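Local coordinates for hypothetical protein TTHA0303 (Thermus thermophilus, PDB 2YQY) that is of unknown function but folds as a DinB-like four-helix bundle with an exposed histidine triad, consistent with metal binding as in related proteins, at residues 34-39 with 46-51; 51-56 with 153-158; 21-26 with 158-163; 60-65 with 121-126. One frame throughout, in Å; residues are numbered along the deposited sequence.

Interaction 1 (34-39 with 46-51); sequences AWLSAP and TPLMVA
With chi1 at 178°, W35 sets CG anti to its backbone N and beside its own carbonyl carbon, and lays one face of the indole against P47. The evidence for a CH-pi contact is direct: P47 CG stands 3.5 Å from the centroid of the W35 six-membered ring and almost on the ring normal. A second torsion matters at T46, whose OG1 sits between the backbone N and carbonyl carbon (chi1 70°) and from there accepts from M49 N at 3.2 Å. T46 is thereby the N-cap of helix 47-71 and forms a capping box with M49; the return bond, T46 N to M49 SD, is weak at 3.6 Å. P47 has no N-H to offer, and the remaining amide of this first turn, L48 N, donates to L36 O over 3.3 Å, a fairly straight bond lying in the carbonyl plane. The T46 side chain and the carbonyl of L36 thus share the amides of the helix start. Around the bond, L36 CB meets L48 CD1 at 3.9 Å, T46 CG2 rests by S37 O, and P47 CD presses against A38 O at 3.2 Å. W35 NE1 makes a hydrogen bond to S166 O, the last modelled residue. The short helix 33-36 so covers the start of helix 47-71, with L28 of helix 10-30 behind L36, L163 of helix 153-165 beside P47, and L106 and V109 of helix 106-126 against L48.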
# COMPACT_ATOMS: atom_id res chain seq x y z
N ALA A 34 -14.49 -16.15 8.80
CA ALA A 34 -14.02 -17.41 8.24
C ALA A 34 -13.32 -17.20 6.89
O ALA A 34 -12.35 -17.86 6.59
N TRP A 35 -13.84 -16.27 6.09
CA TRP A 35 -13.25 -15.91 4.79
C TRP A 35 -11.92 -15.17 4.90
O TRP A 35 -11.02 -15.35 4.06
CB TRP A 35 -14.26 -15.08 3.97
CG TRP A 35 -13.73 -14.62 2.64
CD1 TRP A 35 -13.76 -15.31 1.46
CD2 TRP A 35 -13.11 -13.37 2.36
NE1 TRP A 35 -13.18 -14.55 0.45
CE2 TRP A 35 -12.77 -13.36 0.99
CE3 TRP A 35 -12.78 -12.25 3.14
CZ2 TRP A 35 -12.14 -12.28 0.39
CZ3 TRP A 35 -12.16 -11.18 2.53
CH2 TRP A 35 -11.85 -11.20 1.17
N LEU A 36 -11.79 -14.33 5.93
CA LEU A 36 -10.57 -13.56 6.21
C LEU A 36 -9.32 -14.42 6.39
O LEU A 36 -8.22 -14.04 5.98
CB LEU A 36 -10.76 -12.68 7.45
CG LEU A 36 -11.59 -11.40 7.30
CD1 LEU A 36 -11.59 -10.66 8.63
CD2 LEU A 36 -11.08 -10.50 6.17
N SER A 37 -9.53 -15.57 7.03
CA SER A 37 -8.49 -16.54 7.35
C SER A 37 -8.47 -17.75 6.42
O SER A 37 -7.74 -18.69 6.68
CB SER A 37 -8.69 -17.04 8.79
OG SER A 37 -8.48 -15.99 9.70
N ALA A 38 -9.26 -17.74 5.36
CA ALA A 38 -9.26 -18.83 4.37
C ALA A 38 -8.35 -18.50 3.17
O ALA A 38 -8.31 -17.36 2.73
CB ALA A 38 -10.70 -19.15 3.90
N PRO A 39 -7.62 -19.51 2.64
CA PRO A 39 -6.86 -19.33 1.40
C PRO A 39 -7.77 -18.86 0.25
O PRO A 39 -8.88 -19.37 0.11
CB PRO A 39 -6.33 -20.74 1.10
CG PRO A 39 -6.33 -21.44 2.41
CD PRO A 39 -7.48 -20.88 3.19
N THR A 46 -4.08 -15.84 2.43
CA THR A 46 -5.42 -15.40 2.86
C THR A 46 -5.61 -13.89 2.66
O THR A 46 -4.64 -13.21 2.42
CB THR A 46 -5.63 -15.68 4.34
OG1 THR A 46 -4.78 -14.80 5.07
CG2 THR A 46 -5.32 -17.19 4.68
N PRO A 47 -6.88 -13.38 2.72
CA PRO A 47 -7.12 -11.93 2.67
C PRO A 47 -6.35 -11.13 3.71
O PRO A 47 -5.88 -10.04 3.42
CB PRO A 47 -8.62 -11.82 2.94
CG PRO A 47 -9.18 -13.09 2.38
CD PRO A 47 -8.14 -14.14 2.72
N LEU A 48 -6.21 -11.66 4.93
CA LEU A 48 -5.40 -10.98 5.94
C LEU A 48 -3.89 -10.89 5.61
O LEU A 48 -3.23 -9.94 5.99
CB LEU A 48 -5.62 -11.65 7.31
CG LEU A 48 -7.00 -11.41 7.91
CD1 LEU A 48 -7.24 -12.37 9.10
CD2 LEU A 48 -7.19 -9.93 8.33
N MET A 49 -3.35 -11.89 4.94
CA MET A 49 -1.96 -11.86 4.45
C MET A 49 -1.86 -10.85 3.32
O MET A 49 -0.88 -10.11 3.25
CB MET A 49 -1.54 -13.24 3.96
CG MET A 49 -1.42 -14.27 5.07
SD MET A 49 -1.19 -16.01 4.60
CE MET A 49 -2.00 -16.68 6.02
N VAL A 50 -2.87 -10.79 2.45
CA VAL A 50 -2.86 -9.80 1.40
C VAL A 50 -2.76 -8.41 2.04
O VAL A 50 -1.94 -7.60 1.65
CB VAL A 50 -4.12 -9.88 0.49
CG1 VAL A 50 -4.17 -8.72 -0.48
CG2 VAL A 50 -4.17 -11.23 -0.25
N ALA A 51 -3.63 -8.14 3.02
CA ALA A 51 -3.67 -6.82 3.69
C ALA A 51 -2.34 -6.47 4.38
O ALA A 51 -1.87 -5.35 4.28
CB ALA A 51 -4.83 -6.77 4.69

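Interaction 2 (51-56 with 153-158); sequences AEHVAL and AYHEAH
Helical segments 51-56 and 153-158 run antiparallel, their axes 177° apart in direction and 10.2 Å apart at closest approach, and V54 and E156 have the nearest CA atoms, at 6.2 Å. This is one helix pair of the four-helix bundle, and it carries two members of what is probably the histidine triad. H53 and H155 both extend with CG anti to the backbone N, which sends the imidazoles across the groove until H53 NE2 and H155 NE2 are 2.9 Å apart. The ring planes meet obliquely at 64°, and H53 NE2 lies at the edge of the H155 ring, in its plane. H159 brings its ring against both, and W45 meets H53. On the inner side, V54 CG1 packs 3.7 Å from E156 OE2, the two side chains crossing at about a right angle. That buried carboxylate is satisfied by salt bridges to R21 and R117 and a hydrogen bond from S20. The other nitrogen of H155 is tied back to the facing helix through one water, which lies in the H155 ring plane, 2.6 Å from H155 ND1, and donates to V54 O at 2.8 Å.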
# COMPACT_ATOMS: atom_id res chain seq x y z
N ALA A 51 -3.63 -8.14 3.02
CA ALA A 51 -3.67 -6.82 3.69
C ALA A 51 -2.34 -6.47 4.38
O ALA A 51 -1.87 -5.35 4.28
CB ALA A 51 -4.83 -6.77 4.69
N GLU A 52 -1.74 -7.44 5.08
CA GLU A 52 -0.43 -7.25 5.70
C GLU A 52 0.62 -6.91 4.63
O GLU A 52 1.43 -6.00 4.82
CB GLU A 52 -0.02 -8.49 6.53
CG GLU A 52 1.44 -8.53 6.85
CD GLU A 52 1.96 -9.87 7.33
OE1 GLU A 52 1.33 -10.93 7.09
OE2 GLU A 52 3.04 -9.85 7.97
N HIS A 53 0.55 -7.59 3.47
CA HIS A 53 1.43 -7.28 2.33
C HIS A 53 1.30 -5.82 1.86
O HIS A 53 2.29 -5.14 1.66
CB HIS A 53 1.14 -8.22 1.16
CG HIS A 53 1.95 -7.93 -0.08
ND1 HIS A 53 3.31 -8.13 -0.15
CD2 HIS A 53 1.57 -7.45 -1.29
CE1 HIS A 53 3.74 -7.77 -1.35
NE2 HIS A 53 2.71 -7.37 -2.06
N VAL A 54 0.07 -5.36 1.67
CA VAL A 54 -0.20 -3.99 1.34
C VAL A 54 0.47 -3.02 2.34
O VAL A 54 1.13 -2.06 1.92
CB VAL A 54 -1.74 -3.72 1.24
CG1 VAL A 54 -2.03 -2.20 1.25
CG2 VAL A 54 -2.32 -4.42 -0.03
N ALA A 55 0.25 -3.23 3.64
CA ALA A 55 0.87 -2.45 4.69
C ALA A 55 2.42 -2.46 4.59
O ALA A 55 3.06 -1.41 4.71
CB ALA A 55 0.41 -2.95 6.08
N LEU A 56 3.03 -3.64 4.40
CA LEU A 56 4.53 -3.69 4.39
C LEU A 56 5.07 -2.88 3.17
O LEU A 56 6.08 -2.15 3.28
CB LEU A 56 5.03 -5.14 4.36
CG LEU A 56 4.64 -5.91 5.63
CD1 LEU A 56 5.01 -7.43 5.56
CD2 LEU A 56 5.24 -5.24 6.89
N ALA A 153 -0.09 3.44 -5.26
CA ALA A 153 -1.52 3.53 -5.66
C ALA A 153 -1.94 2.28 -6.47
O ALA A 153 -2.97 1.70 -6.18
CB ALA A 153 -1.79 4.80 -6.44
N TYR A 154 -1.17 1.91 -7.48
CA TYR A 154 -1.45 0.72 -8.31
C TYR A 154 -1.41 -0.54 -7.45
O TYR A 154 -2.21 -1.44 -7.62
CB TYR A 154 -0.47 0.64 -9.50
CG TYR A 154 -0.68 -0.58 -10.40
CD1 TYR A 154 -1.94 -1.00 -10.78
CD2 TYR A 154 0.41 -1.30 -10.88
CE1 TYR A 154 -2.12 -2.13 -11.60
CE2 TYR A 154 0.24 -2.43 -11.70
CZ TYR A 154 -1.01 -2.83 -12.05
OH TYR A 154 -1.16 -3.94 -12.86
N HIS A 155 -0.46 -0.58 -6.53
CA HIS A 155 -0.29 -1.78 -5.69
C HIS A 155 -1.55 -2.06 -4.84
O HIS A 155 -2.05 -3.17 -4.82
CB HIS A 155 0.92 -1.61 -4.75
CG HIS A 155 1.24 -2.85 -3.97
ND1 HIS A 155 1.17 -2.91 -2.60
CD2 HIS A 155 1.64 -4.07 -4.38
CE1 HIS A 155 1.49 -4.12 -2.19
NE2 HIS A 155 1.80 -4.85 -3.25
N GLU A 156 -2.01 -1.05 -4.11
CA GLU A 156 -3.22 -1.21 -3.34
C GLU A 156 -4.43 -1.48 -4.23
O GLU A 156 -5.27 -2.34 -3.85
CB GLU A 156 -3.50 -0.03 -2.44
CG GLU A 156 -4.69 -0.32 -1.51
CD GLU A 156 -4.83 0.70 -0.43
OE1 GLU A 156 -5.06 1.89 -0.75
OE2 GLU A 156 -4.69 0.30 0.74
N ALA A 157 -4.52 -0.81 -5.40
CA ALA A 157 -5.67 -1.06 -6.29
C ALA A 157 -5.67 -2.53 -6.76
O ALA A 157 -6.69 -3.22 -6.77
CB ALA A 157 -5.68 -0.07 -7.50
N HIS A 158 -4.49 -3.01 -7.13
CA HIS A 158 -4.34 -4.37 -7.59
C HIS A 158 -4.80 -5.40 -6.51
O HIS A 158 -5.58 -6.35 -6.80
CB HIS A 158 -2.89 -4.64 -7.97
CG HIS A 158 -2.62 -6.09 -8.22
ND1 HIS A 158 -2.73 -6.66 -9.47
CD2 HIS A 158 -2.31 -7.09 -7.37
CE1 HIS A 158 -2.49 -7.95 -9.38
NE2 HIS A 158 -2.24 -8.25 -8.11
O HOH W 1 0.78 -1.17 -0.72

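Interaction 3 (21-26 with 158-163); sequences RKALLA and HHLKAL
L160 drives the apolar part of this contact, reaching toward helix 10-30 and spreading its two methyl branches over A23 and L24. Its CD2 meets A23 CB, the alanine's only side-chain carbon, at 3.6 Å. The other branch, L160 CD1, settles against backbone: L24 N and L24 CA are each 3.8 Å away, while the L24 side chain is farther, L24 CB lying 4.3 Å from L160 CD1. With chi1 near 175°, CG of L160 is anti to the backbone N, which places the fork over A23 and L24. L24 has nearly the same two torsions and leans along the groove to the next turn, where its CD1 touches L163 CD1 at 3.8 Å, the side chains crossing at a slant. L163 holds its CG beside the backbone N and also packs on L27 and P47, so one leucine links three helices.

Polar groups lie to the flanks. H159 shares the segment of L160 but sends its ring away from helix 10-30, toward the histidine cluster, where it meets H155 edge-to-face. It also meets the ring of H53, with planes at about 75°, and packs on V50 and V54 of helix 47-71. R21 directs its CB away from helix 153-165, yet its guanidinium turns to the buried E156, with R21 NE in a salt bridge to E156 OE2.

In backbone terms, the segments run roughly parallel, with axes 10.2 Å apart and a crossing angle of 35°. First and last bundle helices that run the same way and meet through interleaved leucines and alanine fit the up-down-down-up four-helix bundle of the DinB family.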
# COMPACT_ATOMS: atom_id res chain seq x y z
N ARG A 21 -7.93 2.82 0.01
CA ARG A 21 -7.82 2.50 1.42
C ARG A 21 -9.17 2.45 2.13
O ARG A 21 -9.44 1.52 2.91
CB ARG A 21 -6.81 3.41 2.13
CG ARG A 21 -6.66 3.13 3.65
CD ARG A 21 -6.28 1.64 3.94
NE ARG A 21 -5.07 1.22 3.24
CZ ARG A 21 -3.87 1.15 3.82
NH1 ARG A 21 -3.74 1.48 5.10
NH2 ARG A 21 -2.81 0.75 3.11
N LYS A 22 -10.04 3.43 1.87
CA LYS A 22 -11.40 3.34 2.39
C LYS A 22 -12.08 2.02 1.95
O LYS A 22 -12.71 1.34 2.75
CB LYS A 22 -12.22 4.57 1.96
CG LYS A 22 -11.61 5.88 2.44
CD LYS A 22 -12.29 7.11 1.87
CE LYS A 22 -11.65 8.39 2.40
NZ LYS A 22 -11.99 9.55 1.53
N ALA A 23 -11.94 1.69 0.67
CA ALA A 23 -12.54 0.49 0.08
C ALA A 23 -11.97 -0.77 0.76
O ALA A 23 -12.71 -1.67 1.15
CB ALA A 23 -12.31 0.48 -1.44
N LEU A 24 -10.65 -0.82 0.92
CA LEU A 24 -10.00 -1.96 1.57
C LEU A 24 -10.44 -2.12 3.02
O LEU A 24 -10.75 -3.23 3.45
CB LEU A 24 -8.45 -1.82 1.51
CG LEU A 24 -7.69 -2.93 2.28
CD1 LEU A 24 -8.00 -4.30 1.69
CD2 LEU A 24 -6.17 -2.70 2.24
N LEU A 25 -10.40 -1.04 3.80
CA LEU A 25 -10.74 -1.14 5.22
C LEU A 25 -12.18 -1.62 5.41
O LEU A 25 -12.43 -2.43 6.31
CB LEU A 25 -10.53 0.18 5.96
CG LEU A 25 -9.09 0.67 6.06
CD1 LEU A 25 -9.09 1.98 6.84
CD2 LEU A 25 -8.20 -0.36 6.73
N ALA A 26 -13.09 -1.13 4.55
CA ALA A 26 -14.53 -1.51 4.64
C ALA A 26 -14.75 -3.00 4.28
O ALA A 26 -15.49 -3.72 4.97
CB ALA A 26 -15.37 -0.59 3.74
N HIS A 158 -4.49 -3.01 -7.13
CA HIS A 158 -4.34 -4.37 -7.59
C HIS A 158 -4.80 -5.40 -6.51
O HIS A 158 -5.58 -6.35 -6.80
CB HIS A 158 -2.89 -4.64 -7.97
CG HIS A 158 -2.62 -6.09 -8.22
ND1 HIS A 158 -2.73 -6.66 -9.47
CD2 HIS A 158 -2.31 -7.09 -7.37
CE1 HIS A 158 -2.49 -7.95 -9.38
NE2 HIS A 158 -2.24 -8.25 -8.11
N HIS A 159 -4.35 -5.20 -5.26
CA HIS A 159 -4.67 -6.20 -4.20
C HIS A 159 -6.11 -6.09 -3.74
O HIS A 159 -6.76 -7.09 -3.49
CB HIS A 159 -3.66 -6.12 -3.06
CG HIS A 159 -2.31 -6.68 -3.46
ND1 HIS A 159 -2.11 -8.02 -3.70
CD2 HIS A 159 -1.16 -6.06 -3.81
CE1 HIS A 159 -0.88 -8.21 -4.13
NE2 HIS A 159 -0.28 -7.03 -4.19
N LEU A 160 -6.63 -4.88 -3.68
CA LEU A 160 -8.06 -4.68 -3.45
C LEU A 160 -8.93 -5.41 -4.50
O LEU A 160 -9.85 -6.13 -4.17
CB LEU A 160 -8.38 -3.17 -3.44
CG LEU A 160 -9.85 -2.75 -3.34
CD1 LEU A 160 -10.46 -3.24 -1.99
CD2 LEU A 160 -9.96 -1.23 -3.54
N LYS A 161 -8.62 -5.20 -5.78
CA LYS A 161 -9.29 -5.91 -6.87
C LYS A 161 -9.26 -7.45 -6.73
O LYS A 161 -10.28 -8.13 -7.00
CB LYS A 161 -8.68 -5.48 -8.19
CG LYS A 161 -9.60 -5.49 -9.34
CD LYS A 161 -8.89 -4.88 -10.54
CE LYS A 161 -8.73 -3.37 -10.39
NZ LYS A 161 -9.55 -2.66 -11.41
N ALA A 162 -8.10 -7.99 -6.35
CA ALA A 162 -7.95 -9.44 -6.13
C ALA A 162 -8.84 -9.95 -4.99
O ALA A 162 -9.50 -10.97 -5.12
CB ALA A 162 -6.49 -9.78 -5.88
N LEU A 163 -8.86 -9.22 -3.88
CA LEU A 163 -9.76 -9.50 -2.76
C LEU A 163 -11.24 -9.40 -3.17
O LEU A 163 -11.99 -10.33 -2.91
CB LEU A 163 -9.46 -8.58 -1.59
CG LEU A 163 -8.12 -8.76 -0.87
CD1 LEU A 163 -8.11 -7.84 0.30
CD2 LEU A 163 -7.97 -10.21 -0.42

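Interaction 4 (60-65 with 121-126); sequences STARVL and LEEVAK
E123 is the first residue of segment 121-126 to meet segment 60-65, and it does so with its aliphatic part. Its CB, directed toward the partner helix, faces L65 CB at 4.0 Å, and E123 CG lies 3.4 Å from A62 O. This glutamate is bent rather than extended: chi2 of -58° folds the carboxylate along helix 47-71 instead of straight across the groove. E123 OE1 accordingly runs beside the main chain of L65, 3.8 Å from L65 C, and E123 OE2 forms a salt bridge with R69 one turn on. The carboxylate is buried, so this arginine probably offsets the cost of placing a negative charge there; R66 also packs against E123.

V124 follows with CB turned away from segment 60-65, yet one branch still reaches it: CG2, set beside the backbone N, meets L65 CD1 at 4.2 Å. The two side chains lie alongside each other and point the same way, into a layer that W10 and L149 extend from the V124 side and P145 and L120 from that of L65.

The axes are 8.9 Å apart and nearly parallel, crossing at 26°, with A62 and E123 giving the nearest CA pair at 5.9 Å. Parallel second and third bundle helices, 47-71 and 106-126, joined by a long crossover, are characteristic of the up-down-down-up DinB-type bundle.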
# COMPACT_ATOMS: atom_id res chain seq x y z
N SER A 60 7.61 0.27 3.25
CA SER A 60 8.82 0.20 2.46
C SER A 60 8.88 1.45 1.52
O SER A 60 9.92 2.18 1.46
CB SER A 60 8.75 -1.11 1.68
OG SER A 60 9.87 -1.26 0.89
N THR A 61 7.76 1.74 0.87
CA THR A 61 7.64 2.95 -0.01
C THR A 61 7.97 4.23 0.73
O THR A 61 8.73 5.11 0.24
CB THR A 61 6.22 3.07 -0.59
OG1 THR A 61 5.93 1.88 -1.34
CG2 THR A 61 6.09 4.33 -1.51
N ALA A 62 7.41 4.34 1.93
CA ALA A 62 7.66 5.50 2.79
C ALA A 62 9.16 5.66 3.10
O ALA A 62 9.69 6.76 3.08
CB ALA A 62 6.87 5.40 4.05
N ARG A 63 9.85 4.55 3.37
CA ARG A 63 11.31 4.62 3.60
C ARG A 63 12.09 5.00 2.34
O ARG A 63 13.11 5.67 2.42
CB ARG A 63 11.82 3.28 4.13
CG ARG A 63 11.15 2.87 5.43
CD ARG A 63 11.68 1.54 6.00
NE ARG A 63 10.73 1.09 7.01
CZ ARG A 63 10.69 1.56 8.25
NH1 ARG A 63 11.61 2.41 8.67
NH2 ARG A 63 9.76 1.13 9.10
N VAL A 64 11.63 4.55 1.18
CA VAL A 64 12.26 4.94 -0.10
C VAL A 64 12.11 6.43 -0.28
O VAL A 64 13.08 7.14 -0.61
CB VAL A 64 11.65 4.17 -1.32
CG1 VAL A 64 12.13 4.82 -2.65
CG2 VAL A 64 12.03 2.66 -1.26
N LEU A 65 10.88 6.93 -0.03
CA LEU A 65 10.66 8.37 -0.15
C LEU A 65 11.54 9.13 0.81
O LEU A 65 12.04 10.20 0.47
CB LEU A 65 9.18 8.72 0.09
CG LEU A 65 8.16 8.22 -0.98
CD1 LEU A 65 6.70 8.58 -0.64
CD2 LEU A 65 8.53 8.76 -2.33
N LEU A 121 1.97 8.86 4.39
CA LEU A 121 1.40 10.16 4.17
C LEU A 121 2.34 11.28 4.68
O LEU A 121 2.37 12.39 4.11
CB LEU A 121 0.01 10.27 4.83
CG LEU A 121 -1.19 9.55 4.19
CD1 LEU A 121 -2.46 9.75 5.03
CD2 LEU A 121 -1.46 9.92 2.74
N GLU A 122 3.03 11.02 5.80
CA GLU A 122 3.99 11.97 6.34
C GLU A 122 5.11 12.22 5.32
O GLU A 122 5.53 13.35 5.11
CB GLU A 122 4.56 11.50 7.69
N GLU A 123 5.59 11.15 4.68
CA GLU A 123 6.67 11.28 3.71
C GLU A 123 6.18 11.91 2.39
O GLU A 123 6.92 12.64 1.72
CB GLU A 123 7.34 9.92 3.44
CG GLU A 123 8.36 9.52 4.54
CD GLU A 123 9.49 10.55 4.71
OE1 GLU A 123 9.97 11.13 3.70
OE2 GLU A 123 9.88 10.78 5.89
N VAL A 124 4.95 11.58 2.02
CA VAL A 124 4.30 12.24 0.87
C VAL A 124 4.26 13.76 1.10
O VAL A 124 4.56 14.52 0.18
CB VAL A 124 2.87 11.68 0.60
CG1 VAL A 124 2.13 12.49 -0.49
CG2 VAL A 124 2.94 10.21 0.25
N ALA A 125 3.89 14.18 2.31
CA ALA A 125 3.81 15.60 2.65
C ALA A 125 5.15 16.29 2.54
O ALA A 125 5.21 17.46 2.24
CB ALA A 125 3.24 15.81 4.03
N LYS A 126 6.23 15.55 2.80
CA LYS A 126 7.59 16.07 2.74
C LYS A 126 8.28 15.92 1.39
O LYS A 126 9.38 16.41 1.22
CB LYS A 126 8.45 15.42 3.83
CG LYS A 126 7.98 15.73 5.24
CD LYS A 126 8.67 14.86 6.23
CE LYS A 126 8.51 15.42 7.61
NZ LYS A 126 9.22 14.55 8.57

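Helix 47-71 threads interactions 1, 2 and 4 in turn: its capped start, its histidine-bearing middle, and its C-terminal half beside helix 106-126. Interactions 1 and 4 lie on opposite sides of the chain centre, about 27 Å apart between centres. Interaction 2 sits about 3 Å from that centre and joins interaction 3, whose centre is about 8 Å away, through the salt bridge from R21 NE to E156 OE2 at 2.7 Å. H53, H155 and H159 from these two contacts form the probable triad, with no metal bound here. Interactions 1 and 3 touch where P47 CA meets L163 CD2 at 3.6 Å.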